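Local coordinates for protein CurD (Moorea producens 3L, PDB 5KP7) that probably acts as a hydroxymethylglutaryl-CoA synthase-like acyltransferase of the thiolase-like superfamily and binds 4'-phosphopantetheine, at residues Ile98-Thr103 and Arg130-Lys135; Leu410-Phe415 and Arg427-Ala432. The protein carries 3 engineered substitutions. All blocks are in the same frame, centred on the assembly; numbering follows the deposited sequence.

Interaction 1. Residues Ile98-Thr103 and Arg130-Lys135; sequences IEMVIT and RMFELK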
# COMPACT_ATOMS: atom_id res chain seq x y z
N ILE A 98 -19.41 -16.55 9.14
CA ILE A 98 -18.22 -16.35 8.29
C ILE A 98 -17.94 -17.69 7.57
O ILE A 98 -17.57 -18.68 8.21
CB ILE A 98 -16.99 -15.88 9.08
CG1 ILE A 98 -17.28 -14.51 9.72
CG2 ILE A 98 -15.78 -15.83 8.15
CD1 ILE A 98 -16.28 -14.08 10.79
N GLU A 99 -18.17 -17.72 6.26
CA GLU A 99 -17.98 -18.94 5.48
C GLU A 99 -16.93 -18.80 4.37
O GLU A 99 -16.83 -19.68 3.53
CB GLU A 99 -19.31 -19.39 4.88
CG GLU A 99 -20.33 -19.72 5.98
CD GLU A 99 -21.44 -20.64 5.56
OE1 GLU A 99 -21.59 -20.92 4.35
OE2 GLU A 99 -22.20 -21.08 6.48
N MET A 100 -16.17 -17.72 4.37
CA MET A 100 -15.03 -17.58 3.47
C MET A 100 -13.98 -16.75 4.17
O MET A 100 -14.32 -15.69 4.74
CB MET A 100 -15.44 -16.94 2.15
CG MET A 100 -14.29 -16.87 1.15
SD MET A 100 -14.78 -16.48 -0.55
CE MET A 100 -15.35 -14.86 -0.43
N VAL A 101 -12.73 -17.22 4.14
CA VAL A 101 -11.57 -16.48 4.63
C VAL A 101 -10.59 -16.38 3.46
O VAL A 101 -10.12 -17.40 2.95
CB VAL A 101 -10.90 -17.19 5.82
CG1 VAL A 101 -9.63 -16.47 6.21
CG2 VAL A 101 -11.84 -17.26 7.01
N ILE A 102 -10.33 -15.15 3.01
CA ILE A 102 -9.37 -14.89 1.95
C ILE A 102 -8.21 -14.13 2.54
O ILE A 102 -8.38 -13.01 3.08
CB ILE A 102 -9.95 -14.07 0.79
CG1 ILE A 102 -11.23 -14.73 0.25
CG2 ILE A 102 -8.90 -13.95 -0.30
CD1 ILE A 102 -11.84 -14.01 -0.95
N THR A 103 -7.01 -14.71 2.49
CA THR A 103 -5.80 -14.01 2.89
C THR A 103 -5.15 -13.45 1.64
O THR A 103 -4.96 -14.17 0.66
CB THR A 103 -4.86 -14.94 3.65
OG1 THR A 103 -5.55 -15.45 4.80
CG2 THR A 103 -3.64 -14.19 4.12
N ARG A 130 -14.83 -21.80 3.28
CA ARG A 130 -13.86 -21.82 2.19
C ARG A 130 -12.64 -21.00 2.60
O ARG A 130 -12.82 -19.90 3.12
CB ARG A 130 -14.47 -21.20 0.94
CG ARG A 130 -15.66 -21.92 0.36
CD ARG A 130 -16.00 -21.29 -0.97
NE ARG A 130 -17.04 -21.99 -1.73
CZ ARG A 130 -18.18 -21.45 -2.18
NH1 ARG A 130 -18.56 -20.22 -1.88
NH2 ARG A 130 -18.98 -22.18 -2.94
N MET A 131 -11.44 -21.50 2.33
CA MET A 131 -10.20 -20.86 2.76
C MET A 131 -9.20 -20.89 1.63
O MET A 131 -8.95 -21.94 1.05
CB MET A 131 -9.63 -21.62 3.97
CG MET A 131 -10.43 -21.42 5.23
SD MET A 131 -9.76 -22.31 6.64
CE MET A 131 -10.26 -23.98 6.21
N PHE A 132 -8.63 -19.73 1.30
CA PHE A 132 -7.60 -19.67 0.28
C PHE A 132 -6.82 -18.36 0.38
O PHE A 132 -7.20 -17.46 1.16
CB PHE A 132 -8.15 -19.92 -1.15
CG PHE A 132 -9.29 -19.05 -1.53
CD1 PHE A 132 -9.05 -17.84 -2.15
CD2 PHE A 132 -10.59 -19.44 -1.29
CE1 PHE A 132 -10.12 -17.00 -2.50
CE2 PHE A 132 -11.66 -18.63 -1.65
CZ PHE A 132 -11.42 -17.41 -2.26
N GLU A 133 -5.75 -18.27 -0.40
CA GLU A 133 -4.84 -17.12 -0.41
C GLU A 133 -4.75 -16.57 -1.83
O GLU A 133 -4.67 -17.33 -2.78
CB GLU A 133 -3.48 -17.56 0.12
CG GLU A 133 -2.46 -16.47 0.39
CD GLU A 133 -1.20 -17.00 1.05
OE1 GLU A 133 -0.13 -16.59 0.59
OE2 GLU A 133 -1.28 -17.83 2.02
N LEU A 134 -4.70 -15.24 -1.94
CA LEU A 134 -4.79 -14.56 -3.20
C LEU A 134 -3.56 -13.69 -3.41
O LEU A 134 -3.17 -12.95 -2.48
CB LEU A 134 -6.07 -13.73 -3.19
CG LEU A 134 -6.50 -13.16 -4.52
CD1 LEU A 134 -8.00 -12.95 -4.53
CD2 LEU A 134 -5.77 -11.86 -4.83
N LYS A 135 -2.96 -13.76 -4.61
CA LYS A 135 -1.70 -13.11 -4.97
C LYS A 135 -1.88 -12.28 -6.25
O LYS A 135 -2.34 -12.80 -7.28
CB LYS A 135 -0.63 -14.18 -5.19
CG LYS A 135 0.72 -13.68 -5.67
CD LYS A 135 1.77 -14.77 -5.79
CE LYS A 135 1.44 -15.86 -6.74
NZ LYS A 135 2.49 -16.95 -6.73
O HOH W 1 -18.42 -19.42 1.10
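Phe132, Arg130 and Thr103 bury the most surface where two parallel strands of a beta-alpha-beta unit pair, strand 98-104 leading through helix 115-123 into strand 130-134, outermost in the mixed sheet within this chain. The phenyl ring of Phe132 leans back over the neighbouring strand: with chi1 at 54°, CG sits between the backbone N and the carbonyl carbon. Its CZ meets Ile102 CD1 at 3.7 Å, the two side chains running side by side in the same direction. On the CE2 side the sulfur of Met100 makes an oblique Met-aromatic contact, SD lying 4.9 Å from the Phe132 ring centroid. Helix 140-154 covers this apolar face, touching Met100, Ile102 and Leu134.

Thr103 faces the other side, toward helix 115-123, where its OG1 bonds to Ser116 OG. Its backbone closes the ladder of five hydrogen bonds: Thr103 N gives to Phe132 O, and Leu134 N gives to Thr103 O at 2.8 Å. Glu133 packs its CG on that same oxygen, while its OE2 accepts from Met115 N.

At the other end Arg130 lays CB and CG near Glu99 O before its extended chain leads away. Arg130 N reaches Glu99 O at 2.9 Å from above the carbonyl plane, and a water donates to that oxygen while weakly accepting from Arg130 NH1.

Interaction 2. Residues Leu410-Phe415 and Arg427-Ala432; sequences LDYQLF and RLVLKA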
# COMPACT_ATOMS: atom_id res chain seq x y z
N LEU A 410 11.64 -19.49 18.89
CA LEU A 410 11.92 -18.06 19.05
C LEU A 410 12.27 -17.66 20.49
O LEU A 410 11.65 -18.12 21.45
CB LEU A 410 10.74 -17.20 18.56
CG LEU A 410 10.52 -16.99 17.06
CD1 LEU A 410 11.74 -16.36 16.44
CD2 LEU A 410 10.14 -18.29 16.36
N ASP A 411 13.26 -16.78 20.61
CA ASP A 411 13.56 -16.08 21.85
C ASP A 411 12.76 -14.78 21.94
O ASP A 411 13.09 -13.76 21.30
CB ASP A 411 15.05 -15.78 21.96
CG ASP A 411 15.41 -15.09 23.26
OD1 ASP A 411 14.56 -14.98 24.18
OD2 ASP A 411 16.59 -14.64 23.37
N TYR A 412 11.72 -14.81 22.75
CA TYR A 412 10.90 -13.64 22.99
C TYR A 412 11.65 -12.50 23.67
O TYR A 412 11.24 -11.34 23.57
CB TYR A 412 9.67 -13.99 23.85
CG TYR A 412 8.64 -14.94 23.26
CD1 TYR A 412 8.50 -15.14 21.87
CD2 TYR A 412 7.76 -15.61 24.10
CE1 TYR A 412 7.52 -15.98 21.36
CE2 TYR A 412 6.79 -16.45 23.59
CZ TYR A 412 6.67 -16.63 22.24
OH TYR A 412 5.68 -17.48 21.81
N GLN A 413 12.75 -12.82 24.34
CA GLN A 413 13.55 -11.82 25.02
C GLN A 413 14.71 -11.32 24.18
O GLN A 413 15.67 -10.76 24.72
CB GLN A 413 14.05 -12.41 26.35
CG GLN A 413 12.95 -12.58 27.38
CD GLN A 413 12.24 -11.28 27.71
OE1 GLN A 413 11.02 -11.20 27.57
NE2 GLN A 413 12.96 -10.30 28.13
N LEU A 414 14.61 -11.45 22.85
CA LEU A 414 15.54 -10.77 21.96
C LEU A 414 15.74 -9.30 22.35
O LEU A 414 16.87 -8.84 22.54
CB LEU A 414 15.05 -10.87 20.52
CG LEU A 414 15.86 -10.13 19.45
CD1 LEU A 414 17.29 -10.64 19.42
CD2 LEU A 414 15.18 -10.28 18.09
N PHE A 415 14.63 -8.57 22.42
CA PHE A 415 14.61 -7.19 22.90
C PHE A 415 13.64 -7.13 24.07
O PHE A 415 12.45 -7.05 23.87
CB PHE A 415 14.18 -6.22 21.80
CG PHE A 415 14.99 -6.31 20.53
CD1 PHE A 415 16.32 -5.92 20.50
CD2 PHE A 415 14.40 -6.75 19.34
CE1 PHE A 415 17.06 -6.01 19.31
CE2 PHE A 415 15.13 -6.86 18.17
CZ PHE A 415 16.46 -6.48 18.15
N ARG A 427 -2.01 -10.39 22.35
CA ARG A 427 -1.38 -10.42 21.02
C ARG A 427 -1.00 -11.82 20.64
O ARG A 427 -0.46 -12.55 21.49
CB ARG A 427 -0.07 -9.63 21.06
CG ARG A 427 -0.23 -8.14 21.21
CD ARG A 427 -0.39 -7.46 19.87
NE ARG A 427 -0.45 -6.04 20.11
CZ ARG A 427 0.59 -5.22 20.04
NH1 ARG A 427 1.78 -5.66 19.65
NH2 ARG A 427 0.42 -3.95 20.35
N LEU A 428 -1.19 -12.20 19.38
CA LEU A 428 -0.63 -13.43 18.89
C LEU A 428 0.81 -13.20 18.40
O LEU A 428 1.10 -12.22 17.69
CB LEU A 428 -1.51 -14.03 17.78
CG LEU A 428 -1.26 -15.51 17.51
CD1 LEU A 428 -1.89 -16.35 18.62
CD2 LEU A 428 -1.74 -15.93 16.15
N VAL A 429 1.68 -14.14 18.75
CA VAL A 429 3.05 -14.18 18.27
C VAL A 429 3.38 -15.58 17.73
O VAL A 429 2.71 -16.58 18.07
CB VAL A 429 4.10 -13.74 19.34
CG1 VAL A 429 3.85 -12.30 19.76
CG2 VAL A 429 4.10 -14.65 20.53
N LEU A 430 4.43 -15.63 16.90
CA LEU A 430 5.01 -16.89 16.43
C LEU A 430 5.95 -17.44 17.48
O LEU A 430 7.00 -16.83 17.77
CB LEU A 430 5.77 -16.69 15.08
CG LEU A 430 6.47 -17.90 14.48
CD1 LEU A 430 5.49 -18.97 14.02
CD2 LEU A 430 7.39 -17.44 13.36
N LYS A 431 5.60 -18.61 18.04
CA LYS A 431 6.38 -19.26 19.08
C LYS A 431 7.50 -20.11 18.52
O LYS A 431 8.63 -20.11 19.05
CB LYS A 431 5.48 -20.15 19.94
CG LYS A 431 6.16 -20.82 21.11
CD LYS A 431 5.14 -21.71 21.84
CE LYS A 431 5.46 -21.87 23.29
NZ LYS A 431 6.75 -22.50 23.64
N ALA A 432 7.20 -20.85 17.45
CA ALA A 432 8.13 -21.84 16.92
C ALA A 432 7.65 -22.33 15.57
O ALA A 432 6.47 -22.19 15.24
CB ALA A 432 8.27 -23.04 17.85
O HOH W 2 9.51 -19.78 21.65
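Leu410 and Lys431 are joined by the one direct hydrogen bond between the loop after strand 408-409 and strand 428-434. Leu410 N donates to Lys431 O at 3.1 Å, fairly straight at 163° but tilted from the carbonyl plane. A water reinforces the link by donating to both Leu410 O and Lys431 O, so the lysine carbonyl receives two donors.

The remaining contacts between the two segments are chiefly packing. Leu410 turns its side chain onto the strand, CG resting 3.6 Å from Leu430 O and CD2 4.1 Å from Leu430 CG. Tyr412 has CG anti to its own carbonyl carbon (chi1 -65°), and the ring extends across to the strand. Val429 comes from the opposite direction, its CG2 3.7 Å from Tyr412 CZ. Leu430 O lies at the ring edge, near the plane and 3.7 Å from Tyr412 CE1. This carbonyl oxygen is buried without a hydrogen-bonding partner in the model. The phenol oxygen passes close to the Lys431 backbone and side-chain stem, with Tyr412 OH 3.3 Å from Lys431 CB; its polar partner is Glu441 OE1 on the adjoining strand, and the ring also stacks with Trp419 of helix 416-422.

Within the loop, Asp411 OD1 accepts from Gln413 N at 2.8 Å, making an Asx turn, and the bond from Leu414 N to Asp411 O closes a type I beta turn. Both turns lie beside a small antiparallel sheet, whose central strand carries a classic beta bulge at Lys431 and Ala432 opposite Lys439.

In the fold
Interactions 1 and 2 follow one another along the chain and are built on different sheets, their centres 26 Å apart and their nearest atoms about 12 Å apart. Interaction 1 pairs strand 130-134, outermost within this chain, with strand 98-104 in the mixed sheet of the thiolase-like core, in the N-terminal part of the chain. Interaction 2 comes near the C-terminus and sets a loop, which runs on into helix 416-422, against the middle strand of a three-stranded antiparallel sheet. It is the more peripheral, about 23 Å from the chain centre against about 16 Å for interaction 1. Both lie away from the phosphopantetheine pocket, and no other chain of the assembly touches either pair of segments.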